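Local structure of OmpT protein (Vibrio cholerae serotype O1, 6EHD) at residues Tyr44-Asn47 / Asp48-Leu52; Thr77-Gly80 / Lys81-Phe84; Ala155-Asp159 / Leu160-Ala164; Tyr203-Gly206 / Asp207-Ile210. The protein probably forms a water-filled beta-barrel channel in the outer membrane, a diffusion porin that lets small solutes through with little specificity. The protein carries 1 engineered substitution. One frame throughout, in Å; residues are numbered along the deposited sequence. Where two conformers were deposited one is given.

Contact 1 (Tyr44-Asn47 / Asp48-Leu52). With C8E ((hydroxyethyloxy)tri(ethyloxy)octane), chain C.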
loop_
_atom_site.group_PDB
_atom_site.type_symbol
_atom_site.label_atom_id
_atom_site.label_comp_id
_atom_site.label_asym_id
_atom_site.label_seq_id
_atom_site.Cartn_x
_atom_site.Cartn_y
_atom_site.Cartn_z
ATOM N N TYR A 44 2.263 -26.852 3.380
ATOM C CA TYR A 44 2.353 -28.287 3.225
ATOM C C TYR A 44 2.075 -28.662 1.775
ATOM O O TYR A 44 1.025 -28.308 1.246
ATOM C CB TYR A 44 1.368 -28.960 4.216
ATOM C CG TYR A 44 1.506 -30.472 4.190
ATOM C CD1 TYR A 44 2.448 -31.121 4.997
ATOM C CD2 TYR A 44 0.728 -31.260 3.331
ATOM C CE1 TYR A 44 2.603 -32.523 4.948
ATOM C CE2 TYR A 44 0.877 -32.661 3.271
ATOM C CZ TYR A 44 1.803 -33.293 4.082
ATOM O OH TYR A 44 1.932 -34.670 4.042
ATOM N N THR A 45 2.994 -29.388 1.154
ATOM C CA THR A 45 2.867 -29.865 -0.209
ATOM C C THR A 45 2.238 -31.264 -0.193
ATOM O O THR A 45 2.774 -32.200 0.405
ATOM C CB THR A 45 4.284 -29.914 -0.876
ATOM O OG1 THR A 45 4.798 -28.600 -0.947
ATOM C CG2 THR A 45 4.255 -30.429 -2.295
ATOM N N VAL A 46 1.096 -31.396 -0.813
ATOM C CA VAL A 46 0.347 -32.710 -0.896
ATOM C C VAL A 46 0.965 -33.502 -2.040
ATOM O O VAL A 46 1.387 -34.630 -1.852
ATOM C CB VAL A 46 -1.167 -32.484 -1.068
ATOM C CG1 VAL A 46 -1.954 -33.816 -1.232
ATOM C CG2 VAL A 46 -1.746 -31.663 0.047
ATOM N N ASN A 47 1.091 -32.884 -3.206
ATOM C CA ASN A 47 1.861 -33.408 -4.318
ATOM C C ASN A 47 2.275 -32.310 -5.317
ATOM O O ASN A 47 2.054 -31.136 -5.068
ATOM C CB ASN A 47 1.126 -34.589 -5.000
ATOM C CG ASN A 47 -0.224 -34.229 -5.579
ATOM O OD1 ASN A 47 -0.472 -33.103 -6.029
ATOM N ND2 ASN A 47 -1.098 -35.223 -5.629
ATOM N N ASP A 48 2.924 -32.719 -6.410
ATOM C CA ASP A 48 3.280 -31.897 -7.565
ATOM C C ASP A 48 2.201 -30.870 -8.003
ATOM O O ASP A 48 2.511 -29.827 -8.556
ATOM C CB ASP A 48 3.527 -32.849 -8.776
ATOM C CG ASP A 48 4.480 -34.045 -8.451
ATOM O OD1 ASP A 48 4.127 -34.947 -7.625
ATOM O OD2 ASP A 48 5.581 -34.093 -9.062
ATOM N N SER A 49 0.940 -31.234 -7.815
ATOM C CA SER A 49 -0.210 -30.476 -8.259
ATOM C C SER A 49 -1.022 -29.737 -7.141
ATOM O O SER A 49 -2.068 -29.158 -7.434
ATOM C CB SER A 49 -1.141 -31.448 -9.017
ATOM O OG SER A 49 -0.552 -31.799 -10.257
ATOM N N LEU A 50 -0.601 -29.782 -5.884
ATOM C CA LEU A 50 -1.481 -29.232 -4.829
ATOM C C LEU A 50 -0.693 -28.951 -3.554
ATOM O O LEU A 50 -0.007 -29.870 -2.991
ATOM C CB LEU A 50 -2.600 -30.237 -4.497
ATOM C CG LEU A 50 -3.529 -29.858 -3.324
ATOM C CD1 LEU A 50 -4.367 -28.638 -3.559
ATOM C CD2 LEU A 50 -4.487 -30.991 -2.944
ATOM N N ALA A 51 -0.872 -27.745 -3.025
ATOM C CA ALA A 51 -0.281 -27.355 -1.721
ATOM C C ALA A 51 -1.244 -26.491 -0.896
ATOM O O ALA A 51 -2.110 -25.835 -1.438
ATOM C CB ALA A 51 1.082 -26.676 -1.947
ATOM N N LEU A 52 -1.126 -26.525 0.431
ATOM C CA LEU A 52 -1.987 -25.817 1.356
ATOM C C LEU A 52 -1.110 -24.835 2.239
ATOM O O LEU A 52 0.064 -25.121 2.506
ATOM C CB LEU A 52 -2.637 -26.799 2.355
ATOM C CG LEU A 52 -3.446 -27.938 1.703
ATOM C CD1 LEU A 52 -3.861 -29.004 2.730
ATOM C CD2 LEU A 52 -4.665 -27.362 1.025
HETATM C C14 C8E C . 1.378 -25.644 -9.261
HETATM O O15 C8E C . 1.125 -26.000 -7.887
HETATM C C16 C8E C . 2.292 -26.569 -7.315
HETATM C C17 C8E C . 2.127 -27.253 -5.954
HETATM O O18 C8E C . 3.134 -26.743 -5.059
HETATM C C19 C8E C . 4.422 -27.370 -5.137
#
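N47 grips the turn twice, its side-chain OD1 taking S49 N and its carbonyl O taking L50 N, in a type I beta turn from N47 to L50 that joins strands 30-47 and 50-59 of the porin barrel. D48 turns its carbonyl to the detergent, its O lying 3.5 Å from C16 of C8E. At S49 the backbone N donates to N47 OD1 at 2.9 Å, an Asx turn; the N lies 31° out of the amide plane, and N47 CG sits between its own N and carbonyl carbon (chi1 61°), which swings OD1 back over the turn. S49 OG is hydrogen-bonded to N78 ND2. L50 N closes the turn on N47 O at 3.1 Å, and L50 O then receives two donors, V46 N at 2.9 Å and N47 N at 3.2 Å, which defines a classic beta bulge. The leucine side chain runs alongside V46, CD2 being 4.1 Å from V46 CB. A51 faces the side of the hairpin that T45 shares; its CB lies 3.7 Å from ether oxygen O18 of C8E. L52 forms a hydrogen-bonded antiparallel pair with Y44, L52 N lying 2.9 Å from Y44 O. Grip on this hairpin end therefore comes from peptide groups and one amide, the aliphatic contacts being few; the doubly used L50 O implies a register shifted by one residue, absorbed without losing a donor at V46 or N47.

Contact 2 (Thr77-Gly80 / Lys81-Phe84). With C8E ((hydroxyethyloxy)tri(ethyloxy)octane), chain C.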
loop_
_atom_site.group_PDB
_atom_site.type_symbol
_atom_site.label_atom_id
_atom_site.label_comp_id
_atom_site.label_asym_id
_atom_site.label_seq_id
_atom_site.Cartn_x
_atom_site.Cartn_y
_atom_site.Cartn_z
ATOM N N THR A 77 -2.668 -24.692 -6.737
ATOM C CA THR A 77 -2.999 -25.704 -7.763
ATOM C C THR A 77 -2.358 -25.335 -9.093
ATOM O O THR A 77 -1.887 -24.186 -9.286
ATOM C CB THR A 77 -4.510 -25.764 -8.095
ATOM O OG1 THR A 77 -4.943 -24.650 -8.921
ATOM C CG2 THR A 77 -5.399 -25.740 -6.891
ATOM N N ASN A 78 -2.422 -26.255 -10.054
ATOM C CA ASN A 78 -1.944 -25.958 -11.402
ATOM C C ASN A 78 -2.743 -24.859 -12.164
ATOM O O ASN A 78 -2.259 -24.405 -13.180
ATOM C CB ASN A 78 -1.927 -27.254 -12.262
ATOM C CG ASN A 78 -0.883 -28.225 -11.827
ATOM O OD1 ASN A 78 0.189 -27.851 -11.297
ATOM N ND2 ASN A 78 -1.167 -29.515 -12.066
ATOM N N PHE A 79 -3.936 -24.476 -11.723
ATOM C CA PHE A 79 -4.701 -23.430 -12.347
ATOM C C PHE A 79 -4.678 -22.102 -11.532
ATOM O O PHE A 79 -5.495 -21.202 -11.784
ATOM C CB PHE A 79 -6.133 -23.842 -12.729
ATOM C CG PHE A 79 -6.893 -24.627 -11.700
ATOM C CD1 PHE A 79 -6.728 -26.025 -11.598
ATOM C CD2 PHE A 79 -7.897 -24.009 -10.914
ATOM C CE1 PHE A 79 -7.480 -26.764 -10.674
ATOM C CE2 PHE A 79 -8.660 -24.756 -9.992
ATOM C CZ PHE A 79 -8.446 -26.132 -9.877
ATOM N N GLY A 80 -3.717 -21.993 -10.627
ATOM C CA GLY A 80 -3.532 -20.765 -9.814
ATOM C C GLY A 80 -3.618 -21.014 -8.305
ATOM O O GLY A 80 -4.010 -22.145 -7.870
ATOM N N LYS A 81 -3.369 -19.958 -7.517
ATOM C CA LYS A 81 -3.489 -20.008 -6.069
ATOM C C LYS A 81 -4.678 -19.201 -5.643
ATOM O O LYS A 81 -4.825 -18.032 -6.057
ATOM C CB LYS A 81 -2.170 -19.524 -5.388
ATOM C CG LYS A 81 -2.230 -19.557 -3.853
ATOM C CD LYS A 81 -0.932 -19.065 -3.217
ATOM C CE LYS A 81 -0.984 -19.413 -1.724
ATOM N NZ LYS A 81 0.313 -19.077 -1.093
ATOM N N PHE A 82 -5.477 -19.751 -4.722
ATOM C CA PHE A 82 -6.647 -19.123 -4.170
ATOM C C PHE A 82 -6.459 -18.924 -2.666
ATOM O O PHE A 82 -6.214 -19.926 -1.935
ATOM C CB PHE A 82 -7.912 -19.957 -4.380
ATOM C CG PHE A 82 -8.211 -20.269 -5.845
ATOM C CD1 PHE A 82 -7.558 -21.260 -6.512
ATOM C CD2 PHE A 82 -9.112 -19.521 -6.516
ATOM C CE1 PHE A 82 -7.846 -21.504 -7.889
ATOM C CE2 PHE A 82 -9.403 -19.756 -7.878
ATOM C CZ PHE A 82 -8.757 -20.733 -8.539
ATOM N N SER A 83 -6.623 -17.672 -2.194
ATOM C CA SER A 83 -6.390 -17.319 -0.758
ATOM C C SER A 83 -7.607 -16.668 -0.171
ATOM O O SER A 83 -8.203 -15.695 -0.731
ATOM C CB SER A 83 -5.103 -16.383 -0.623
ATOM O OG SER A 83 -3.933 -17.084 -1.034
ATOM N N PHE A 84 -8.027 -17.169 1.006
ATOM C CA PHE A 84 -9.266 -16.706 1.689
ATOM C C PHE A 84 -8.992 -16.143 3.066
ATOM O O PHE A 84 -8.230 -16.761 3.860
ATOM C CB PHE A 84 -10.275 -17.975 1.886
ATOM C CG PHE A 84 -10.596 -18.738 0.595
ATOM C CD1 PHE A 84 -9.734 -19.686 0.095
ATOM C CD2 PHE A 84 -11.771 -18.513 -0.073
ATOM C CE1 PHE A 84 -10.004 -20.330 -1.091
ATOM C CE2 PHE A 84 -12.064 -19.172 -1.279
ATOM C CZ PHE A 84 -11.173 -20.047 -1.795
HETATM C C14 C8E C . 1.378 -25.644 -9.261
HETATM O O15 C8E C . 1.125 -26.000 -7.887
HETATM C C16 C8E C . 2.292 -26.569 -7.315
HETATM C C17 C8E C . 2.127 -27.253 -5.954
HETATM O O18 C8E C . 3.134 -26.743 -5.059
HETATM C C19 C8E C . 4.422 -27.370 -5.137
#
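F82 reaches back to F79 and G80 across the end of a type I beta turn, T77 to G80, which joins strands 67-77 and 80-84 of the porin barrel. Its CB leaves the strand with CG anti to the carbonyl carbon (chi1 -58°), a setting that carries the ring back along the chain to the turn. CD1 comes first, 3.9 Å from G80 O. One atom further, CE1 meets the same carbonyl and also CD2 of F79, the latter at 3.9 Å. CZ ends the path 4.1 Å from that CD2. F79 CD2 lies at the edge of the F82 ring, close to its plane, and the two side chains cross at about a right angle; elsewhere the F82 ring meets Y124.

T77 and Y124 both help to place F79, Y124 OH by a hydrogen bond to F79 O. T77 OG1 accepts from F79 N, an ST turn, and donates to G80 O at 2.9 Å on a lone pair in the carbonyl plane. T77 N also donates to G80 O, so that oxygen is gripped twice. The hydroxyl oxygen stands 3.3 Å above the plane of the F79 ring, over its centre. G80 has a phi of 122°, a backbone shape that leaves no room for a CB beside the carbonyl O of F79. Next in line, K81 runs out extended, and its NZ is hydrogen-bonded to Q53 OE1. On the far side of the turn the detergent touches N78, whose OD1 lies 3.2 Å from C14 of C8E.

Contact 3 (Ala155-Asp159 / Leu160-Ala164)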
loop_
_atom_site.group_PDB
_atom_site.type_symbol
_atom_site.label_atom_id
_atom_site.label_comp_id
_atom_site.label_asym_id
_atom_site.label_seq_id
_atom_site.Cartn_x
_atom_site.Cartn_y
_atom_site.Cartn_z
ATOM N N ALA A 155 4.251 -8.449 -16.680
ATOM C CA ALA A 155 5.334 -9.267 -17.264
ATOM C C ALA A 155 6.656 -8.580 -17.207
ATOM O O ALA A 155 6.694 -7.340 -17.048
ATOM C CB ALA A 155 4.965 -9.663 -18.720
ATOM N N THR A 156 7.749 -9.362 -17.405
ATOM C CA THR A 156 9.105 -8.846 -17.546
ATOM C C THR A 156 9.734 -9.216 -18.902
ATOM O O THR A 156 9.589 -10.368 -19.359
ATOM C CB THR A 156 9.985 -9.385 -16.416
ATOM O OG1 THR A 156 9.380 -9.012 -15.152
ATOM C CG2 THR A 156 11.447 -8.804 -16.535
ATOM N N PHE A 157 10.268 -8.194 -19.584
ATOM C CA PHE A 157 10.934 -8.246 -20.914
ATOM C C PHE A 157 12.332 -7.671 -20.745
ATOM O O PHE A 157 12.548 -6.430 -20.710
ATOM C CB PHE A 157 10.133 -7.457 -21.964
ATOM C CG PHE A 157 8.674 -7.825 -22.031
ATOM C CD1 PHE A 157 8.279 -8.998 -22.681
ATOM C CD2 PHE A 157 7.695 -7.045 -21.431
ATOM C CE1 PHE A 157 6.972 -9.356 -22.737
ATOM C CE2 PHE A 157 6.351 -7.397 -21.516
ATOM C CZ PHE A 157 5.987 -8.569 -22.167
ATOM N N GLY A 158 13.296 -8.565 -20.503
ATOM C CA GLY A 158 14.676 -8.178 -20.194
ATOM C C GLY A 158 14.788 -7.324 -18.929
ATOM O O GLY A 158 14.341 -7.696 -17.864
ATOM N N ASP A 159 15.361 -6.143 -19.078
ATOM C CA ASP A 159 15.492 -5.227 -17.948
ATOM C C ASP A 159 14.217 -4.369 -17.651
ATOM O O ASP A 159 14.274 -3.542 -16.734
ATOM C CB ASP A 159 16.634 -4.247 -18.223
ATOM C CG ASP A 159 17.986 -4.954 -18.340
ATOM O OD1 ASP A 159 18.205 -5.919 -17.574
ATOM O OD2 ASP A 159 18.743 -4.515 -19.209
ATOM N N LEU A 160 13.119 -4.543 -18.389
ATOM C CA LEU A 160 11.893 -3.734 -18.192
ATOM C C LEU A 160 10.765 -4.604 -17.608
ATOM O O LEU A 160 10.390 -5.604 -18.248
ATOM C CB LEU A 160 11.445 -3.121 -19.535
ATOM C CG LEU A 160 10.176 -2.270 -19.457
ATOM C CD1 LEU A 160 10.337 -1.059 -18.553
ATOM C CD2 LEU A 160 9.687 -1.783 -20.831
ATOM N N ALA A 161 10.228 -4.230 -16.417
ATOM C CA ALA A 161 9.076 -4.900 -15.801
ATOM C C ALA A 161 7.848 -3.931 -15.897
ATOM O O ALA A 161 7.994 -2.725 -15.603
ATOM C CB ALA A 161 9.336 -5.286 -14.343
ATOM N N VAL A 162 6.691 -4.447 -16.361
ATOM C CA VAL A 162 5.505 -3.648 -16.579
ATOM C C VAL A 162 4.278 -4.235 -15.953
ATOM O O VAL A 162 4.204 -5.481 -15.786
ATOM C CB VAL A 162 5.265 -3.411 -18.084
ATOM C CG1 VAL A 162 4.915 -4.735 -18.899
ATOM C CG2 VAL A 162 4.216 -2.371 -18.206
ATOM N N HIS A 163 3.323 -3.388 -15.531
ATOM C CA HIS A 163 2.029 -3.909 -15.072
ATOM C C HIS A 163 0.948 -2.880 -15.300
ATOM O O HIS A 163 1.252 -1.668 -15.533
ATOM C CB HIS A 163 2.041 -4.376 -13.595
ATOM C CG HIS A 163 2.450 -3.366 -12.556
ATOM N ND1 HIS A 163 1.588 -2.415 -12.069
ATOM C CD2 HIS A 163 3.531 -3.337 -11.739
ATOM C CE1 HIS A 163 2.127 -1.809 -11.024
ATOM N NE2 HIS A 163 3.347 -2.327 -10.825
ATOM N N ALA A 164 -0.273 -3.372 -15.350
ATOM C CA ALA A 164 -1.481 -2.524 -15.477
ATOM C C ALA A 164 -2.681 -3.140 -14.854
ATOM O O ALA A 164 -2.759 -4.369 -14.721
ATOM C CB ALA A 164 -1.728 -2.349 -17.000
#
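T156 and A161 face each other as a non-hydrogen-bonded antiparallel pair, with T156 OG1 3.8 Å from A161 CB. The threonine has OG1 anti to its carbonyl carbon (chi1 -57°), which lays the hydroxyl oxygen towards the alanine while CG2 comes to 3.8 Å from L160 O. On the other face F157 turns a ring edge to V162, CE2 being 4.0 Å from CG1, although V162 was modelled in two conformers and this touch is correspondingly doubtful.

Backbone bonds set these positions. A155 pairs with V162 and F157 with L160, each pair exchanging two hydrogen bonds; F157 N reaches L160 O at 2.9 Å, nearly straight on to the carbonyl. The return bond, L160 N to F157 O at 3.0 Å, comes from 47° above the carbonyl plane, consistent with the type II' turn from F157 to L160 that it closes. G158 supplies the positive phi of 60° at its first corner.

Further out, the hairpin of strands 147-157 and 160-171 is stitched into the barrel wall: D159 and A161 bond through their backbones to T204 and E202, H163 ND1 to E198, so strand 184-205 flanks strand 160-171, while strand 131-138 borders 147-157.

Contact 4 (Tyr203-Gly206 / Asp207-Ile210)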
loop_
_atom_site.group_PDB
_atom_site.type_symbol
_atom_site.label_atom_id
_atom_site.label_comp_id
_atom_site.label_asym_id
_atom_site.label_seq_id
_atom_site.Cartn_x
_atom_site.Cartn_y
_atom_site.Cartn_z
ATOM N N TYR A 203 12.537 -0.050 -14.772
ATOM C CA TYR A 203 13.729 -0.344 -15.560
ATOM C C TYR A 203 14.951 -0.502 -14.661
ATOM O O TYR A 203 15.293 0.431 -13.897
ATOM C CB TYR A 203 13.924 0.807 -16.537
ATOM C CG TYR A 203 14.913 0.546 -17.660
ATOM C CD1 TYR A 203 14.696 -0.470 -18.599
ATOM C CD2 TYR A 203 16.054 1.342 -17.810
ATOM C CE1 TYR A 203 15.608 -0.716 -19.630
ATOM C CE2 TYR A 203 16.960 1.120 -18.851
ATOM C CZ TYR A 203 16.749 0.080 -19.743
ATOM O OH TYR A 203 17.667 -0.157 -20.743
ATOM N N THR A 204 15.589 -1.679 -14.742
ATOM C CA THR A 204 16.787 -1.977 -13.997
ATOM C C THR A 204 18.001 -1.778 -14.983
ATOM O O THR A 204 18.002 -2.241 -16.176
ATOM C CB THR A 204 16.673 -3.385 -13.403
ATOM O OG1 THR A 204 15.588 -3.423 -12.490
ATOM C CG2 THR A 204 17.937 -3.776 -12.660
ATOM N N ILE A 205 18.945 -0.939 -14.585
ATOM C CA ILE A 205 20.213 -0.796 -15.370
ATOM C C ILE A 205 21.385 -0.692 -14.380
ATOM O O ILE A 205 21.588 0.370 -13.756
ATOM C CB ILE A 205 20.234 0.416 -16.339
ATOM C CG1 ILE A 205 19.275 1.551 -15.875
ATOM C CG2 ILE A 205 19.897 -0.061 -17.750
ATOM C CD1 ILE A 205 19.485 2.934 -16.479
ATOM N N GLY A 206 22.125 -1.782 -14.282
ATOM C CA GLY A 206 23.270 -1.895 -13.379
ATOM C C GLY A 206 22.853 -1.768 -11.920
ATOM O O GLY A 206 22.045 -2.539 -11.406
ATOM N N ASP A 207 23.447 -0.806 -11.241
ATOM C CA ASP A 207 23.127 -0.557 -9.830
ATOM C C ASP A 207 21.893 0.363 -9.675
ATOM O O ASP A 207 21.566 0.707 -8.524
ATOM C CB ASP A 207 24.350 0.130 -9.160
ATOM C CG ASP A 207 25.548 -0.857 -8.984
ATOM O OD1 ASP A 207 25.289 -1.997 -8.676
ATOM O OD2 ASP A 207 26.671 -0.430 -9.151
ATOM N N ALA A 208 21.237 0.751 -10.792
ATOM C CA ALA A 208 20.094 1.704 -10.767
ATOM C C ALA A 208 18.764 1.039 -11.030
ATOM O O ALA A 208 18.671 0.061 -11.836
ATOM C CB ALA A 208 20.315 2.880 -11.745
ATOM N N LEU A 209 17.693 1.587 -10.413
ATOM C CA LEU A 209 16.303 1.185 -10.724
ATOM C C LEU A 209 15.553 2.472 -10.978
ATOM O O LEU A 209 15.707 3.428 -10.180
ATOM C CB LEU A 209 15.696 0.438 -9.533
ATOM C CG LEU A 209 14.177 0.232 -9.561
ATOM C CD1 LEU A 209 13.875 -0.711 -10.720
ATOM C CD2 LEU A 209 13.668 -0.328 -8.229
ATOM N N ILE A 210 14.822 2.580 -12.102
ATOM C CA ILE A 210 13.942 3.800 -12.310
ATOM C C ILE A 210 12.527 3.348 -12.594
ATOM O O ILE A 210 12.309 2.414 -13.396
ATOM C CB ILE A 210 14.423 4.669 -13.493
ATOM C CG1 ILE A 210 15.886 5.098 -13.212
ATOM C CG2 ILE A 210 13.548 5.917 -13.592
ATOM C CD1 ILE A 210 16.516 6.040 -14.251
#
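L209 lays its CD1 over the opposite strand, 3.7 Å from T204 OG1 and equally near the carbonyl O of Y203. With CG anti to the backbone N (chi1 167°), the leucine sends this methyl back across the hairpin, where it crosses the threonine obliquely. The other branch of T204, CG2, lies 4.0 Å from A208 O. In the backbone T204 and L209 form a non-hydrogen-bonded pair, and L209 CA makes a CA-H...O contact of 3.4 Å with Y203 O.

Hydrogen-bonded pairs flank this one: Y203 with I210, and I205 with A208. Y203 N donates to I210 O at 2.8 Å with an almost straight N-H...O angle of 175°. Together they make a beta hairpin with a two-residue loop, a type II' turn with G206 and D207 at its corners, of the kind that links barrel strands at the short-turn end of porins. G206 takes the positive phi that this turn needs at its first corner. A208 N bonds to I205 O at 3.0 Å, meeting the carbonyl from well above its plane.

A208 CB lies 3.5 Å from I205 O. Detergent touches A208 and I210, consistent with a lipid-facing outer surface here, whereas L209, on the other face, packs on Y99 of a loop and on T238. D207 leans on Y239 and K240 of strand 227-242.

In the fold
All four contacts are surface turns between neighbouring antiparallel strands, and none forms a buried core. Contacts 1 and 2 adjoin through a probable hydrogen bond between S49 OG and N78 ND2; strand 50-59, the second arm of contact 1's hairpin, pairs with strand 67-77, which leads into contact 2's turn, and both touch the same C8E. Contacts 3 and 4 likewise adjoin, a probable hydrogen bond from T204 N to D159 O linking them. The pairs stand apart, about 16 Å between the nearest atoms of contacts 2 and 3. Contacts 1 and 2 use type I turns tightened by side-chain polar groups, while 3 and 4 share glycine-cornered type II' turns whose hydrogen bonds across the hairpin are all between main-chain atoms.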